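Local structure of acetate kinase (Entamoeba histolytica, 4H0O) at residues 69-73 with 74-78; 255-259 with 260-264; 189-192 with 193-197; 220-224 with 225-229; 311-314 with 315-319. The protein is a pyrophosphate-dependent acetate kinase of the ASKHA superfamily, interconverting acetate and acetyl phosphate by phosphoryl transfer. All blocks are in the same frame, centred on the assembly; numbering follows the deposited sequence.

Contact 1 (69-73 with 74-78)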
# COMPACT_ATOMS: atom_id res chain seq x y z
N PRO B 69 -30.43 2.73 36.40
CA PRO B 69 -30.93 3.36 35.17
C PRO B 69 -29.93 3.06 34.06
O PRO B 69 -28.87 2.48 34.34
CB PRO B 69 -30.90 4.85 35.50
CG PRO B 69 -30.84 4.93 37.00
CD PRO B 69 -30.06 3.73 37.42
N ILE B 70 -30.23 3.43 32.82
CA ILE B 70 -29.23 3.32 31.76
C ILE B 70 -28.09 4.28 32.11
O ILE B 70 -28.33 5.46 32.39
CB ILE B 70 -29.80 3.63 30.37
CG1 ILE B 70 -30.78 2.54 29.94
CG2 ILE B 70 -28.69 3.76 29.34
CD1 ILE B 70 -30.17 1.15 29.92
N LEU B 71 -26.86 3.77 32.11
CA LEU B 71 -25.72 4.55 32.57
C LEU B 71 -24.76 4.87 31.43
O LEU B 71 -24.53 4.03 30.55
CB LEU B 71 -24.97 3.78 33.67
CG LEU B 71 -25.73 3.53 34.97
CD1 LEU B 71 -24.99 2.54 35.87
CD2 LEU B 71 -25.94 4.84 35.70
N ASN B 72 -24.20 6.07 31.44
CA ASN B 72 -23.05 6.34 30.59
C ASN B 72 -21.81 5.69 31.20
O ASN B 72 -21.91 4.97 32.20
CB ASN B 72 -22.85 7.85 30.34
CG ASN B 72 -22.55 8.64 31.60
OD1 ASN B 72 -21.99 8.12 32.57
ND2 ASN B 72 -22.92 9.92 31.59
N HIS B 73 -20.64 5.93 30.62
CA HIS B 73 -19.43 5.29 31.12
C HIS B 73 -18.94 5.81 32.49
O HIS B 73 -18.72 5.01 33.40
CB HIS B 73 -18.32 5.29 30.06
CG HIS B 73 -18.66 4.48 28.84
ND1 HIS B 73 -18.87 3.12 28.89
CD2 HIS B 73 -18.81 4.84 27.54
CE1 HIS B 73 -19.15 2.68 27.67
NE2 HIS B 73 -19.11 3.70 26.84
N PRO B 74 -18.77 7.14 32.64
CA PRO B 74 -18.29 7.60 33.96
C PRO B 74 -19.26 7.32 35.12
O PRO B 74 -18.79 7.10 36.24
CB PRO B 74 -18.11 9.11 33.76
CG PRO B 74 -18.98 9.46 32.60
CD PRO B 74 -18.94 8.26 31.70
N GLN B 75 -20.56 7.33 34.86
CA GLN B 75 -21.54 6.98 35.89
C GLN B 75 -21.38 5.52 36.31
O GLN B 75 -21.42 5.20 37.50
CB GLN B 75 -22.97 7.22 35.38
CG GLN B 75 -23.38 8.69 35.31
CD GLN B 75 -24.55 8.91 34.37
OE1 GLN B 75 -25.07 7.97 33.76
NE2 GLN B 75 -24.97 10.16 34.23
N ALA B 76 -21.21 4.64 35.33
CA ALA B 76 -20.97 3.24 35.61
C ALA B 76 -19.67 3.06 36.38
O ALA B 76 -19.61 2.28 37.33
CB ALA B 76 -20.94 2.44 34.32
N ALA B 77 -18.64 3.79 35.97
CA ALA B 77 -17.33 3.73 36.62
C ALA B 77 -17.45 4.02 38.11
O ALA B 77 -16.92 3.27 38.94
CB ALA B 77 -16.37 4.69 35.97
N LYS B 78 -18.13 5.12 38.44
CA LYS B 78 -18.35 5.51 39.83
C LYS B 78 -19.06 4.42 40.64
O LYS B 78 -18.62 4.06 41.74
CB LYS B 78 -19.17 6.81 39.89
CG LYS B 78 -19.71 7.15 41.27
CD LYS B 78 -19.75 8.66 41.50
CE LYS B 78 -20.11 8.99 42.94
NZ LYS B 78 -19.79 10.41 43.29

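Contact 2 (255-259 with 260-264)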
# COMPACT_ATOMS: atom_id res chain seq x y z
N ASP B 255 -12.45 10.80 -6.53
CA ASP B 255 -13.50 10.59 -7.53
C ASP B 255 -14.85 10.25 -6.90
O ASP B 255 -15.89 10.63 -7.42
CB ASP B 255 -13.09 9.51 -8.53
CG ASP B 255 -12.16 10.04 -9.61
OD1 ASP B 255 -12.33 11.21 -10.01
OD2 ASP B 255 -11.26 9.29 -10.04
N MET B 256 -14.82 9.53 -5.78
CA MET B 256 -16.05 9.20 -5.06
C MET B 256 -16.68 10.43 -4.40
O MET B 256 -17.90 10.51 -4.29
CB MET B 256 -15.81 8.10 -4.03
CG MET B 256 -15.57 6.72 -4.63
SD MET B 256 -15.04 5.50 -3.41
CE MET B 256 -16.54 5.31 -2.44
N ILE B 257 -15.84 11.38 -3.97
CA ILE B 257 -16.33 12.65 -3.43
C ILE B 257 -17.20 13.34 -4.48
O ILE B 257 -18.28 13.84 -4.17
CB ILE B 257 -15.18 13.63 -3.07
CG1 ILE B 257 -14.18 12.99 -2.09
CG2 ILE B 257 -15.73 14.92 -2.50
CD1 ILE B 257 -14.73 12.71 -0.73
N GLN B 258 -16.72 13.36 -5.72
CA GLN B 258 -17.43 13.99 -6.83
C GLN B 258 -18.81 13.38 -7.06
O GLN B 258 -19.74 14.07 -7.48
CB GLN B 258 -16.61 13.89 -8.12
CG GLN B 258 -15.43 14.85 -8.20
CD GLN B 258 -15.41 15.65 -9.48
OE1 GLN B 258 -16.12 16.65 -9.62
NE2 GLN B 258 -14.61 15.20 -10.45
N GLN B 259 -18.93 12.09 -6.79
CA GLN B 259 -20.19 11.38 -6.96
C GLN B 259 -21.17 11.61 -5.81
O GLN B 259 -22.34 11.94 -6.04
CB GLN B 259 -19.96 9.87 -7.13
CG GLN B 259 -19.57 9.44 -8.54
CD GLN B 259 -19.64 7.92 -8.73
OE1 GLN B 259 -20.68 7.37 -9.08
NE2 GLN B 259 -18.51 7.25 -8.50
N VAL B 260 -20.70 11.44 -4.57
CA VAL B 260 -21.59 11.36 -3.42
C VAL B 260 -21.24 12.32 -2.27
O VAL B 260 -21.94 12.35 -1.25
CB VAL B 260 -21.65 9.93 -2.85
CG1 VAL B 260 -22.02 8.94 -3.93
CG2 VAL B 260 -20.31 9.55 -2.23
N GLY B 261 -20.17 13.09 -2.41
CA GLY B 261 -19.79 14.04 -1.38
C GLY B 261 -18.84 13.47 -0.33
O GLY B 261 -18.63 12.26 -0.25
N ILE B 262 -18.29 14.36 0.49
CA ILE B 262 -17.24 14.01 1.45
C ILE B 262 -17.65 13.01 2.53
O ILE B 262 -17.06 11.94 2.66
CB ILE B 262 -16.66 15.28 2.13
CG1 ILE B 262 -16.10 16.24 1.08
CG2 ILE B 262 -15.58 14.90 3.13
CD1 ILE B 262 -15.67 17.59 1.64
N GLU B 263 -18.66 13.37 3.33
CA GLU B 263 -19.05 12.57 4.48
C GLU B 263 -19.54 11.16 4.13
O GLU B 263 -19.30 10.21 4.87
CB GLU B 263 -20.09 13.30 5.33
CG GLU B 263 -19.53 14.47 6.14
CD GLU B 263 -19.40 15.75 5.32
OE1 GLU B 263 -19.98 15.83 4.21
OE2 GLU B 263 -18.72 16.69 5.80
N LYS B 264 -20.23 11.03 3.00
CA LYS B 264 -20.71 9.72 2.55
C LYS B 264 -19.54 8.81 2.18
O LYS B 264 -19.56 7.62 2.47
CB LYS B 264 -21.67 9.87 1.37
CG LYS B 264 -22.21 8.56 0.81
CD LYS B 264 -22.99 7.77 1.86
CE LYS B 264 -23.48 6.43 1.31
NZ LYS B 264 -24.17 5.60 2.35

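Contact 3 (189-192 with 193-197)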
# COMPACT_ATOMS: atom_id res chain seq x y z
N GLU B 189 3.28 -4.78 21.72
CA GLU B 189 4.29 -4.84 22.78
C GLU B 189 3.97 -5.89 23.84
O GLU B 189 4.86 -6.38 24.52
CB GLU B 189 4.57 -3.46 23.40
CG GLU B 189 3.36 -2.69 23.88
CD GLU B 189 3.71 -1.26 24.26
OE1 GLU B 189 4.74 -1.07 24.95
OE2 GLU B 189 2.96 -0.34 23.88
N TYR B 190 2.69 -6.25 23.95
CA TYR B 190 2.31 -7.35 24.83
C TYR B 190 2.78 -8.68 24.25
O TYR B 190 3.34 -9.51 24.96
CB TYR B 190 0.80 -7.40 25.04
CG TYR B 190 0.37 -8.59 25.87
CD1 TYR B 190 0.44 -8.56 27.26
CD2 TYR B 190 -0.11 -9.75 25.26
CE1 TYR B 190 0.05 -9.65 28.02
CE2 TYR B 190 -0.50 -10.84 26.02
CZ TYR B 190 -0.42 -10.79 27.39
OH TYR B 190 -0.81 -11.86 28.15
N VAL B 191 2.53 -8.87 22.96
CA VAL B 191 2.93 -10.10 22.27
C VAL B 191 4.45 -10.26 22.27
O VAL B 191 4.97 -11.33 22.60
CB VAL B 191 2.38 -10.15 20.83
CG1 VAL B 191 3.04 -11.27 20.05
CG2 VAL B 191 0.87 -10.33 20.85
N ILE B 192 5.15 -9.19 21.90
CA ILE B 192 6.61 -9.18 21.94
C ILE B 192 7.14 -9.55 23.32
O ILE B 192 8.06 -10.36 23.45
CB ILE B 192 7.17 -7.80 21.52
CG1 ILE B 192 6.92 -7.56 20.04
CG2 ILE B 192 8.67 -7.71 21.81
CD1 ILE B 192 7.42 -8.69 19.15
N ASN B 193 6.56 -8.96 24.36
CA ASN B 193 7.00 -9.23 25.72
C ASN B 193 6.76 -10.68 26.13
O ASN B 193 7.56 -11.27 26.85
CB ASN B 193 6.33 -8.27 26.71
CG ASN B 193 6.85 -8.45 28.12
OD1 ASN B 193 7.89 -7.90 28.49
ND2 ASN B 193 6.13 -9.23 28.93
N SER B 194 5.65 -11.26 25.67
CA SER B 194 5.33 -12.64 26.00
C SER B 194 6.25 -13.61 25.26
O SER B 194 6.38 -14.78 25.65
CB SER B 194 3.87 -12.94 25.65
OG SER B 194 3.66 -12.88 24.26
N LEU B 195 6.89 -13.13 24.20
CA LEU B 195 7.78 -13.95 23.39
C LEU B 195 9.20 -14.01 23.96
O LEU B 195 10.00 -14.85 23.55
CB LEU B 195 7.80 -13.43 21.94
CG LEU B 195 6.54 -13.70 21.12
CD1 LEU B 195 6.55 -12.90 19.83
CD2 LEU B 195 6.42 -15.18 20.82
N LYS B 196 9.50 -13.12 24.90
CA LYS B 196 10.83 -13.08 25.50
C LYS B 196 11.14 -14.31 26.36
O LYS B 196 12.30 -14.59 26.66
CB LYS B 196 11.01 -11.80 26.32
CG LYS B 196 10.96 -10.53 25.48
CD LYS B 196 11.27 -9.28 26.29
CE LYS B 196 11.26 -8.05 25.39
NZ LYS B 196 11.42 -6.78 26.16
N ASN B 197 10.10 -15.05 26.73
CA ASN B 197 10.26 -16.30 27.46
C ASN B 197 10.47 -17.48 26.51
O ASN B 197 10.64 -18.62 26.94
CB ASN B 197 9.03 -16.59 28.33
CG ASN B 197 8.92 -15.66 29.52
OD1 ASN B 197 9.90 -15.06 29.95
ND2 ASN B 197 7.71 -15.54 30.05
O HOH W 1 3.22 -9.96 28.15

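Contact 4 (220-224 with 225-229)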
# COMPACT_ATOMS: atom_id res chain seq x y z
N GLY B 220 6.30 -4.53 11.50
CA GLY B 220 7.66 -5.04 11.36
C GLY B 220 8.45 -4.69 12.60
O GLY B 220 8.59 -3.51 12.94
N ILE B 221 8.96 -5.70 13.29
CA ILE B 221 9.63 -5.49 14.57
C ILE B 221 11.09 -5.96 14.56
O ILE B 221 11.38 -7.14 14.34
CB ILE B 221 8.85 -6.18 15.71
CG1 ILE B 221 7.43 -5.61 15.78
CG2 ILE B 221 9.57 -6.00 17.03
CD1 ILE B 221 6.48 -6.41 16.63
N VAL B 222 12.00 -5.01 14.79
CA VAL B 222 13.43 -5.31 14.82
C VAL B 222 13.95 -5.20 16.25
O VAL B 222 13.98 -4.10 16.82
CB VAL B 222 14.23 -4.38 13.89
CG1 VAL B 222 15.71 -4.72 13.94
CG2 VAL B 222 13.71 -4.49 12.47
N ASN B 223 14.36 -6.33 16.81
CA ASN B 223 14.91 -6.38 18.16
C ASN B 223 13.98 -5.80 19.23
O ASN B 223 14.42 -5.09 20.13
CB ASN B 223 16.29 -5.71 18.21
CG ASN B 223 17.27 -6.34 17.23
OD1 ASN B 223 17.06 -7.45 16.75
ND2 ASN B 223 18.36 -5.63 16.95
N GLY B 224 12.69 -6.11 19.11
CA GLY B 224 11.71 -5.71 20.11
C GLY B 224 11.05 -4.36 19.86
O GLY B 224 10.16 -3.95 20.62
N LYS B 225 11.46 -3.67 18.80
CA LYS B 225 10.95 -2.34 18.52
C LYS B 225 10.26 -2.23 17.16
O LYS B 225 10.72 -2.81 16.17
CB LYS B 225 12.06 -1.29 18.65
CG LYS B 225 12.42 -0.99 20.11
CD LYS B 225 13.93 -0.87 20.32
CE LYS B 225 14.45 0.49 19.91
NZ LYS B 225 15.91 0.62 20.20
N SER B 226 9.16 -1.48 17.12
CA SER B 226 8.45 -1.24 15.88
C SER B 226 9.35 -0.50 14.89
O SER B 226 9.89 0.56 15.21
CB SER B 226 7.19 -0.41 16.15
OG SER B 226 6.50 -0.10 14.95
N PHE B 227 9.53 -1.07 13.70
CA PHE B 227 10.30 -0.43 12.65
C PHE B 227 9.34 0.23 11.66
O PHE B 227 9.51 1.39 11.30
CB PHE B 227 11.20 -1.44 11.93
CG PHE B 227 12.15 -0.82 10.94
CD1 PHE B 227 13.41 -0.40 11.34
CD2 PHE B 227 11.78 -0.65 9.61
CE1 PHE B 227 14.29 0.17 10.43
CE2 PHE B 227 12.65 -0.08 8.70
CZ PHE B 227 13.91 0.34 9.11
N ASP B 228 8.34 -0.52 11.23
CA ASP B 228 7.27 0.06 10.42
C ASP B 228 5.96 -0.67 10.68
O ASP B 228 5.96 -1.75 11.27
CB ASP B 228 7.61 0.05 8.93
CG ASP B 228 6.77 1.03 8.13
OD1 ASP B 228 6.19 1.95 8.74
OD2 ASP B 228 6.70 0.89 6.89
N THR B 229 4.86 -0.08 10.24
CA THR B 229 3.55 -0.66 10.50
C THR B 229 2.54 -0.36 9.39
O THR B 229 2.77 0.52 8.55
CB THR B 229 2.98 -0.20 11.85
OG1 THR B 229 1.87 -1.03 12.21
CG2 THR B 229 2.55 1.25 11.78

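Contact 5 (311-314 with 315-319)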
# COMPACT_ATOMS: atom_id res chain seq x y z
N LYS B 311 -4.57 -11.48 -0.39
CA LYS B 311 -3.63 -10.81 -1.29
C LYS B 311 -2.99 -9.60 -0.62
O LYS B 311 -1.78 -9.41 -0.69
CB LYS B 311 -4.33 -10.40 -2.58
CG LYS B 311 -3.44 -9.66 -3.57
CD LYS B 311 -4.15 -8.47 -4.19
CE LYS B 311 -4.11 -7.27 -3.26
NZ LYS B 311 -4.34 -5.99 -4.00
N GLN B 312 -3.82 -8.77 0.01
CA GLN B 312 -3.32 -7.57 0.67
C GLN B 312 -2.46 -7.90 1.89
O GLN B 312 -1.45 -7.23 2.14
CB GLN B 312 -4.47 -6.65 1.07
CG GLN B 312 -4.03 -5.26 1.48
CD GLN B 312 -3.29 -4.54 0.36
OE1 GLN B 312 -3.48 -4.84 -0.82
NE2 GLN B 312 -2.46 -3.58 0.73
N LEU B 313 -2.85 -8.93 2.64
CA LEU B 313 -2.08 -9.36 3.80
C LEU B 313 -0.72 -9.90 3.38
O LEU B 313 0.30 -9.60 3.99
CB LEU B 313 -2.86 -10.41 4.60
CG LEU B 313 -2.18 -11.00 5.84
CD1 LEU B 313 -1.66 -9.91 6.76
CD2 LEU B 313 -3.12 -11.92 6.61
N ALA B 314 -0.72 -10.70 2.31
CA ALA B 314 0.52 -11.27 1.80
C ALA B 314 1.46 -10.17 1.30
O ALA B 314 2.66 -10.18 1.59
CB ALA B 314 0.22 -12.26 0.69
N LYS B 315 0.91 -9.23 0.53
CA LYS B 315 1.69 -8.12 0.00
C LYS B 315 2.27 -7.24 1.12
O LYS B 315 3.41 -6.76 1.03
CB LYS B 315 0.83 -7.27 -0.94
CG LYS B 315 1.54 -6.04 -1.48
CD LYS B 315 0.57 -5.09 -2.17
CE LYS B 315 -0.15 -5.76 -3.33
NZ LYS B 315 -1.14 -4.86 -3.99
N THR B 316 1.49 -7.04 2.17
CA THR B 316 1.91 -6.23 3.31
C THR B 316 3.08 -6.88 4.06
O THR B 316 4.03 -6.21 4.46
CB THR B 316 0.75 -5.98 4.28
OG1 THR B 316 -0.36 -5.42 3.57
CG2 THR B 316 1.18 -5.01 5.38
N ILE B 317 2.99 -8.20 4.25
CA ILE B 317 4.06 -8.95 4.90
C ILE B 317 5.33 -8.92 4.06
O ILE B 317 6.43 -8.69 4.58
CB ILE B 317 3.63 -10.41 5.17
CG1 ILE B 317 2.51 -10.46 6.22
CG2 ILE B 317 4.81 -11.25 5.63
CD1 ILE B 317 1.83 -11.81 6.33
N GLY B 318 5.18 -9.15 2.75
CA GLY B 318 6.29 -9.07 1.83
C GLY B 318 7.01 -7.74 1.88
O GLY B 318 8.25 -7.69 1.89
N GLY B 319 6.25 -6.65 1.93
CA GLY B 319 6.82 -5.32 1.96
C GLY B 319 7.57 -5.03 3.25
O GLY B 319 8.63 -4.41 3.24

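Contact 1 (69-73 with 74-78)
Asn72 and Gln75 exchange hydrogen bonds at the start of helix 73-86. Asn72 OD1 accepts the backbone Gln75 N at 2.8 Å, and the donor nitrogen lies almost in line with the CG-OD1 bond. Asn72 CG sits between its own N and C (chi1 63°), which turns the carboxamide back over the first turn. In return, Gln75 OE1 takes the backbone Asn72 N at 3.1 Å. That bond is fairly straight at hydrogen (163°), but its donor stands above the plane of the Gln75 amide. The reciprocal pair is a capping box with Asn72 as N-cap, and it supplies a partner to an N-H at the helix start, where no preceding turn offers a carbonyl. Pro74, next to it, has no N-H to satisfy. The two side chains cross at about a right angle, with their amide planes 28° apart. Regular helical bonding then takes over: Asn72 O accepts Ala76 N at 3.2 Å, and His73 O accepts Ala77 N at 2.8 Å. Ahead of the box, Leu71 crosses Gln75 at a slant, its CD2 3.8 Å from Gln75 CB and its CD1 4.1 Å from Ala76 CA, while Leu71 O is bonded to Asn43 ND2.

Contact 2 (255-259 with 260-264)
Ile257 and Ile262 meet across the tight corner where helix 251-260 gives way to helix 262-271. The backbone bonds come first. Val260 N reaches Met256 O at 3.0 Å, a fairly straight bond (160°), and Gly261 N closes on Ile257 O at 2.7 Å along a more bent path. These bonds carry the helical pattern right up to the corner. There Gly261 leaves the helix with phi near 90°, a backbone shape at which a side chain would run into the carbonyl oxygen of Val260. The same glycine is the N-cap of the following helix, so a single residue separates the two.

The apolar contacts span the corner. Ile257 CG2 lies 3.8 Å from Ile262 CG1, and the two side chains meet at a slant. The other branch of Ile257 starts beside the backbone N (chi1 -55°) and carries CD1 to within 3.6 Å of Ile262 CA. Val260 CG2 folds back over the preceding turn, 3.3 Å from Met256 O. Val265, further along the second helix, receives Met256, Ile257 and Val260 together.

One polar end belongs to the dimer. Gln259 NE2 bonds to Gln177 OE1 of the second subunit, and Val260 packs on Tyr174 of the same neighbour. Backbone bonds carry the first helix up to the glycine and aliphatic branches bridge the corner, while the Gln259 amide spends its N-H across the subunit boundary.

Contact 3 (189-192 with 193-197)
Ser194 turns its hydroxyl back onto the previous turn of helix 185-195, where OG donates to Val191 O at 2.6 Å. OG stands between the serine N and carbonyl carbon (chi1 66°), the rotation that points it at this carbonyl. Val191 O has a second donor in Leu195 N, but that bond is weak, bent to 125°. Leu195 N also bonds Ile192 O at 3.1 Å, so one N-H is shared between carbonyls three and four residues back.

The packed side lies here. Val191 and Leu195 run next to each other in the same direction, with CG1 of Val191 3.9 Å from CD1 of Leu195, and Leu195 CG sits only 3.2 Å from Val191 O. Ile192 CD1 stays 4.4 Å from Leu195 CD1. Val191 also packs on Ala386.

The other side is looser and wetter. A water bridges it, donating to Tyr190 O and accepting from Asn193 ND2 at 3.1 Å, so Tyr190 O serves both it and Ser194 N. The extended Lys196 chain runs back past Ile192, its CG 3.5 Å from Ile192 O, on a solvent-exposed side. The exception is the Tyr190 side chain, which packs on Val393 and Gln396 of helix 390-402.

Divided N-H bonding at Leu195 suggests that the i to i+4 pattern, still kept by Asn193 and Ser194, becomes less regular here, where a hydroxyl and a water share the carbonyls.

Contact 4 (220-224 with 225-229)
Strands 216-222 and 225-229 fold back on each other as a tight antiparallel hairpin, with Val222 and Lys225 bonded in both directions: Val222 N to Lys225 O at 2.9 Å and Lys225 N to Val222 O at 3.2 Å. Between them Asn223 and Gly224 form a type I' turn, both with positive phi, and Asn-Gly is the familiar pair for that turn. Lys225 O has a further neighbour in Ile221 CA, whose C-H points at it from 3.3 Å.

Further from the turn, the pairing slips by one residue. Gly220 O takes Phe227 N at 2.7 Å in a nearly straight bond (169°) and Asp228 N only weakly at 3.5 Å, while Gly220 N donates to Asp228 O at 2.8 Å. Two residues, Phe227 and Asp228, thus face one: a classic beta bulge, in the edge strand of the six-stranded sheet.

Among the side chains, Val222 and Phe227 lie next to each other and point the same way, with Val222 CG2 4.0 Å from Phe227 CB; both rest on Ile324 of helix 299-324. With CG1 opposite the backbone N (chi1 -180°), it is CG2 that is turned to the phenylalanine. The other face carries Ile221 and Ser226. Ile221 CG2 packs over the backbone of Lys225, 3.5 Å from its O, and Ser226 OG is bonded to His158 ND1. At the turn, the CB and CG of Lys225 fold against Gly224, and Asn223 OD1 accepts Ser204 N.

Contact 5 (311-314 with 315-319)
Helix 299-324 lies against the six-stranded sheet, and in its middle two donors of Thr316 converge on the carbonyl of Gln312. Gln312 O accepts Thr316 N at 2.9 Å and Thr316 OG1 at 2.6 Å, the two donors reaching it from opposite faces of the carbonyl plane. The hydroxyl gets there because OG1 sits beside the threonine N (chi1 -53°), turned back toward the preceding turn. Around this point the bonding is regular, as in Gly318 N to Ala314 O at 3.0 Å, nearly straight (168°).

Leu313 and Ile317 pack one turn apart, their CD1 atoms 4.0 Å from each other. Leu313 continues onto Leu211 and Cys218, and Ile317 onto Ile207 and Cys209, so this side lies between the strands and Ile347 of helix 341-350.

Lys311 and Lys315 run side by side in the same direction and bring their NZ atoms to 3.4 Å. Both chains are bent. Lys315 NZ also lies near Asp228 and Glu323 of the second subunit in long, weak ion pairs, and this acidic surrounding probably eases the crowding of charge. Ala314 packs on Val322 of the second subunit.

With leucine and isoleucine toward sheet and neighbouring helix, and lysines and alanine toward the partner chain, this is a helix of the ribonuclease H-like fold that packs on its sheet with one side and meets the second subunit with another.

All five contacts are partly buried; contact 5 has no exposed residue among those that touch, and contact 1 has the most. Contact 1 stands apart in the other half of the chain, where a surface cap of side-chain amides starts a helix. Contacts 3 and 4 are neighbours: Ile192 CD1 meets Ile221 CD1 at 3.5 Å, which lays helix 185-195 on the hairpin. Contact 5 lies about 6 Å, nearest atoms, from contact 4. Contacts 2 and 5 both reach the second subunit, the first through a glutamine amide and packing on tyrosines, the second through lysines and an alanine. Hydroxyls folded onto carbonyls recur in contacts 3 and 5, whereas contacts 2 and 4 rely on glycines to turn the chain.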